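Local coordinates for protein cysteine desulfurase (Thermococcus onnurineus, PDB 5B89) that probably catalyses transfer of sulfur from L-cysteine to a sulfur carrier, releasing L-alanine, with pyridoxal 5'-phosphate as cofactor, at residues G161-I172 / V189-A200. Residues are numbered along the deposited sequence; the frame is centred on the assembly and turned at random.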
loop_
_atom_site.group_PDB
_atom_site.type_symbol
_atom_site.label_atom_id
_atom_site.label_comp_id
_atom_site.label_asym_id
_atom_site.label_seq_id
_atom_site.Cartn_x
_atom_site.Cartn_y
_atom_site.Cartn_z
ATOM N N GLY B 161 17.564 9.787 -25.411
ATOM C CA GLY B 161 17.525 9.912 -23.974
ATOM C C GLY B 161 18.813 10.412 -23.337
ATOM O O GLY B 161 18.866 10.472 -22.187
ATOM N N ASN B 162 19.820 10.761 -24.104
ATOM C CA ASN B 162 21.061 11.208 -23.525
ATOM C C ASN B 162 20.952 12.673 -23.109
ATOM O O ASN B 162 20.713 13.510 -23.893
ATOM C CB ASN B 162 22.234 11.076 -24.479
ATOM C CG ASN B 162 22.346 9.725 -25.138
ATOM O OD1 ASN B 162 22.221 9.610 -26.340
ATOM N ND2 ASN B 162 22.662 8.765 -24.397
ATOM N N LEU B 163 21.135 12.913 -21.833
ATOM C CA LEU B 163 21.074 14.231 -21.322
ATOM C C LEU B 163 22.342 15.025 -21.650
ATOM O O LEU B 163 23.394 14.522 -21.690
ATOM C CB LEU B 163 20.938 14.214 -19.790
ATOM C CG LEU B 163 19.667 13.637 -19.208
ATOM C CD1 LEU B 163 19.881 13.335 -17.719
ATOM C CD2 LEU B 163 18.465 14.518 -19.421
ATOM N N ASP B 164 22.190 16.325 -21.821
ATOM C CA ASP B 164 23.308 17.244 -22.033
ATOM C C ASP B 164 23.766 17.690 -20.634
ATOM O O ASP B 164 23.104 18.463 -20.026
ATOM C CB ASP B 164 22.767 18.435 -22.802
ATOM C CG ASP B 164 23.805 19.540 -23.053
ATOM O OD1 ASP B 164 24.831 19.538 -22.430
ATOM O OD2 ASP B 164 23.517 20.383 -23.887
ATOM N N LEU B 165 24.863 17.138 -20.146
ATOM C CA LEU B 165 25.322 17.391 -18.818
ATOM C C LEU B 165 25.786 18.819 -18.584
ATOM O O LEU B 165 25.784 19.273 -17.504
ATOM C CB LEU B 165 26.345 16.373 -18.400
ATOM C CG LEU B 165 25.759 14.971 -18.191
ATOM C CD1 LEU B 165 26.835 14.055 -17.687
ATOM C CD2 LEU B 165 24.554 14.910 -17.275
ATOM N N SER B 166 26.159 19.495 -19.650
ATOM C CA SER B 166 26.528 20.892 -19.585
ATOM C C SER B 166 25.275 21.688 -19.298
ATOM O O SER B 166 25.288 22.518 -18.467
ATOM C CB SER B 166 27.188 21.334 -20.887
ATOM O OG SER B 166 28.455 20.768 -20.926
ATOM N N ASP B 167 24.189 21.409 -19.981
ATOM C CA ASP B 167 22.936 22.024 -19.687
ATOM C C ASP B 167 22.482 21.665 -18.243
ATOM O O ASP B 167 21.876 22.509 -17.535
ATOM C CB ASP B 167 21.867 21.599 -20.694
ATOM C CG ASP B 167 20.644 22.391 -20.579
ATOM O OD1 ASP B 167 20.690 23.635 -20.736
ATOM O OD2 ASP B 167 19.513 21.891 -20.249
ATOM N N ALA B 168 22.702 20.389 -17.836
ATOM C CA ALA B 168 22.340 20.013 -16.458
ATOM C C ALA B 168 22.997 20.894 -15.413
ATOM O O ALA B 168 22.409 21.313 -14.481
ATOM C CB ALA B 168 22.678 18.567 -16.200
ATOM N N GLU B 169 24.265 21.211 -15.642
ATOM C CA GLU B 169 24.972 22.028 -14.673
ATOM C C GLU B 169 24.386 23.414 -14.631
ATOM O O GLU B 169 24.177 23.977 -13.540
ATOM C CB GLU B 169 26.399 22.164 -15.124
ATOM C CG GLU B 169 27.305 21.001 -14.985
ATOM C CD GLU B 169 28.731 21.332 -15.462
ATOM O OE1 GLU B 169 28.883 21.871 -16.579
ATOM O OE2 GLU B 169 29.677 21.056 -14.723
ATOM N N LYS B 170 24.042 23.942 -15.773
ATOM C CA LYS B 170 23.445 25.235 -15.822
ATOM C C LYS B 170 22.108 25.285 -15.164
ATOM O O LYS B 170 21.843 26.175 -14.441
ATOM C CB LYS B 170 23.296 25.726 -17.251
ATOM C CG LYS B 170 24.607 26.010 -17.881
ATOM C CD LYS B 170 24.563 26.189 -19.386
ATOM C CE LYS B 170 25.979 26.516 -19.857
ATOM N NZ LYS B 170 26.287 26.361 -21.298
ATOM N N LYS B 171 21.263 24.313 -15.439
ATOM C CA LYS B 171 19.956 24.301 -14.865
ATOM C C LYS B 171 19.924 24.020 -13.370
ATOM O O LYS B 171 19.115 24.555 -12.697
ATOM C CB LYS B 171 19.092 23.271 -15.567
ATOM C CG LYS B 171 18.826 23.582 -17.037
ATOM C CD LYS B 171 17.361 23.629 -17.278
ATOM C CE LYS B 171 17.025 24.293 -18.596
ATOM N NZ LYS B 171 17.419 23.465 -19.754
ATOM N N ILE B 172 20.827 23.176 -12.911
ATOM C CA ILE B 172 20.801 22.715 -11.492
ATOM C C ILE B 172 21.357 23.845 -10.572
ATOM O O ILE B 172 20.956 23.944 -9.420
ATOM C CB ILE B 172 21.568 21.431 -11.303
ATOM C CG1 ILE B 172 20.789 20.314 -12.054
ATOM C CG2 ILE B 172 21.740 21.081 -9.846
ATOM C CD1 ILE B 172 21.582 19.018 -12.125
ATOM N N VAL B 189 17.223 4.302 -21.390
ATOM C CA VAL B 189 18.428 5.043 -21.058
ATOM C C VAL B 189 18.809 4.957 -19.563
ATOM O O VAL B 189 17.874 5.117 -18.726
ATOM C CB VAL B 189 18.377 6.547 -21.495
ATOM C CG1 VAL B 189 17.148 7.275 -21.050
ATOM C CG2 VAL B 189 19.674 7.234 -21.174
ATOM N N ILE B 190 20.067 4.710 -19.312
ATOM C CA ILE B 190 20.641 4.813 -17.958
ATOM C C ILE B 190 21.240 6.173 -17.832
ATOM O O ILE B 190 22.284 6.394 -18.418
ATOM C CB ILE B 190 21.658 3.703 -17.640
ATOM C CG1 ILE B 190 21.082 2.250 -17.986
ATOM C CG2 ILE B 190 22.081 3.762 -16.146
ATOM C CD1 ILE B 190 22.099 1.202 -17.911
ATOM N N HIS B 191 20.670 7.051 -17.042
ATOM C CA HIS B 191 21.274 8.360 -16.855
ATOM C C HIS B 191 22.480 8.352 -15.937
ATOM O O HIS B 191 22.676 7.462 -15.182
ATOM C CB HIS B 191 20.230 9.309 -16.318
ATOM C CG HIS B 191 19.127 9.586 -17.277
ATOM N ND1 HIS B 191 17.800 9.421 -16.970
ATOM C CD2 HIS B 191 19.161 9.978 -18.559
ATOM C CE1 HIS B 191 17.067 9.736 -18.009
ATOM N NE2 HIS B 191 17.874 10.078 -18.981
ATOM N N GLU B 192 23.305 9.386 -16.075
ATOM C CA GLU B 192 24.501 9.552 -15.271
ATOM C C GLU B 192 24.114 10.109 -13.929
ATOM O O GLU B 192 24.445 11.186 -13.587
ATOM C CB GLU B 192 25.487 10.473 -15.993
ATOM C CG GLU B 192 25.748 10.002 -17.420
ATOM C CD GLU B 192 24.760 10.551 -18.490
ATOM O OE1 GLU B 192 23.629 10.991 -18.216
ATOM O OE2 GLU B 192 25.160 10.497 -19.657
ATOM N N VAL B 193 23.396 9.297 -13.184
ATOM C CA VAL B 193 22.889 9.736 -11.906
ATOM C C VAL B 193 23.958 10.158 -10.879
ATOM O O VAL B 193 23.739 11.082 -10.152
ATOM C CB VAL B 193 21.884 8.736 -11.318
ATOM C CG1 VAL B 193 21.403 9.208 -9.977
ATOM C CG2 VAL B 193 20.686 8.604 -12.210
ATOM N N GLU B 194 25.063 9.485 -10.861
ATOM C CA GLU B 194 26.089 9.864 -9.934
ATOM C C GLU B 194 26.570 11.270 -10.230
ATOM O O GLU B 194 26.735 12.046 -9.360
ATOM C CB GLU B 194 27.230 8.879 -9.976
ATOM C CG GLU B 194 26.842 7.468 -9.600
ATOM C CD GLU B 194 27.982 6.529 -9.859
ATOM O OE1 GLU B 194 27.755 5.529 -10.527
ATOM O OE2 GLU B 194 29.106 6.862 -9.437
ATOM N N GLU B 195 26.742 11.573 -11.497
ATOM C CA GLU B 195 27.191 12.898 -11.883
ATOM C C GLU B 195 26.152 13.964 -11.632
ATOM O O GLU B 195 26.487 14.998 -11.176
ATOM C CB GLU B 195 27.634 12.919 -13.330
ATOM C CG GLU B 195 28.291 14.227 -13.742
ATOM C CD GLU B 195 29.530 14.606 -12.903
ATOM O OE1 GLU B 195 30.302 13.750 -12.497
ATOM O OE2 GLU B 195 29.682 15.793 -12.645
ATOM N N LEU B 196 24.898 13.665 -11.927
ATOM C CA LEU B 196 23.824 14.598 -11.673
ATOM C C LEU B 196 23.757 14.845 -10.132
ATOM O O LEU B 196 23.507 15.995 -9.707
ATOM C CB LEU B 196 22.472 14.037 -12.194
ATOM C CG LEU B 196 22.442 13.934 -13.734
ATOM C CD1 LEU B 196 21.261 13.088 -14.141
ATOM C CD2 LEU B 196 22.220 15.309 -14.286
ATOM N N GLY B 197 23.893 13.805 -9.326
ATOM C CA GLY B 197 23.871 13.944 -7.883
ATOM C C GLY B 197 25.025 14.770 -7.376
ATOM O O GLY B 197 24.856 15.503 -6.409
ATOM N N LYS B 198 26.166 14.571 -7.936
ATOM C CA LYS B 198 27.363 15.410 -7.604
ATOM C C LYS B 198 27.057 16.837 -7.905
ATOM O O LYS B 198 27.309 17.733 -7.043
ATOM C CB LYS B 198 28.623 14.945 -8.285
ATOM C CG LYS B 198 29.819 15.892 -8.078
ATOM C CD LYS B 198 31.016 15.438 -8.897
ATOM C CE LYS B 198 32.080 16.607 -9.119
ATOM N NZ LYS B 198 32.457 17.181 -7.816
ATOM N N ILE B 199 26.539 17.186 -9.042
ATOM C CA ILE B 199 26.100 18.498 -9.365
ATOM C C ILE B 199 25.125 19.085 -8.388
ATOM O O ILE B 199 25.271 20.219 -7.879
ATOM C CB ILE B 199 25.586 18.652 -10.813
ATOM C CG1 ILE B 199 26.670 18.216 -11.841
ATOM C CG2 ILE B 199 25.146 20.049 -11.067
ATOM C CD1 ILE B 199 26.149 17.968 -13.237
ATOM N N ALA B 200 24.095 18.302 -8.054
ATOM C CA ALA B 200 23.087 18.794 -7.117
ATOM C C ALA B 200 23.731 18.980 -5.750
ATOM O O ALA B 200 23.367 20.028 -5.117
ATOM C CB ALA B 200 21.898 17.746 -7.013
HETATM O O HOH W 1 24.343 11.882 -21.621
#
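Two neighbouring helices of the PLP-binding domain, 165-172 and 193-203, pack through L165, A168 and I172 on one side and L196 and I199 on the other. The axes of 165-172 and 193-200 run nearly parallel, crossing at -28° with a closest approach of 10.0 Å. The L196 side chain reaches between the helices. Its CD2 lies 3.8 Å from both L165 CD2 and A168 CB, while its CD1 meets L163 CD1. Further along, the side chains of I172 and I199 cross at about a right angle, with their CG2 methyls 3.8 Å apart. In I172 this methyl stands anti to the backbone N, where it also touches A200 CA. On the outer side, I199 CD1 rests against E169 CG at 3.7 Å.

The loops before the helices meet around H191. L163 CD1 sits over one face of the imidazole, 3.5 Å from H191 CD2. G161 O lies at the ring edge, in its plane, and takes a weak, bent hydrogen bond from H191 NE2 (3.4 Å, 132°). H191 ND1 bonds to Q181 O. A water donates to L163 O and E192 OE2, bridging the loops; the same E192 oxygen forms a salt bridge with K342. D164 caps helix 165-172 through OD1. Helix 165-172 connects parallel strands 151-154 and 177-181, and helix 193-203 connects 177-181 to 206-210: two successive beta-alpha-beta crossovers, as in the fold-type I PLP-enzyme large domain.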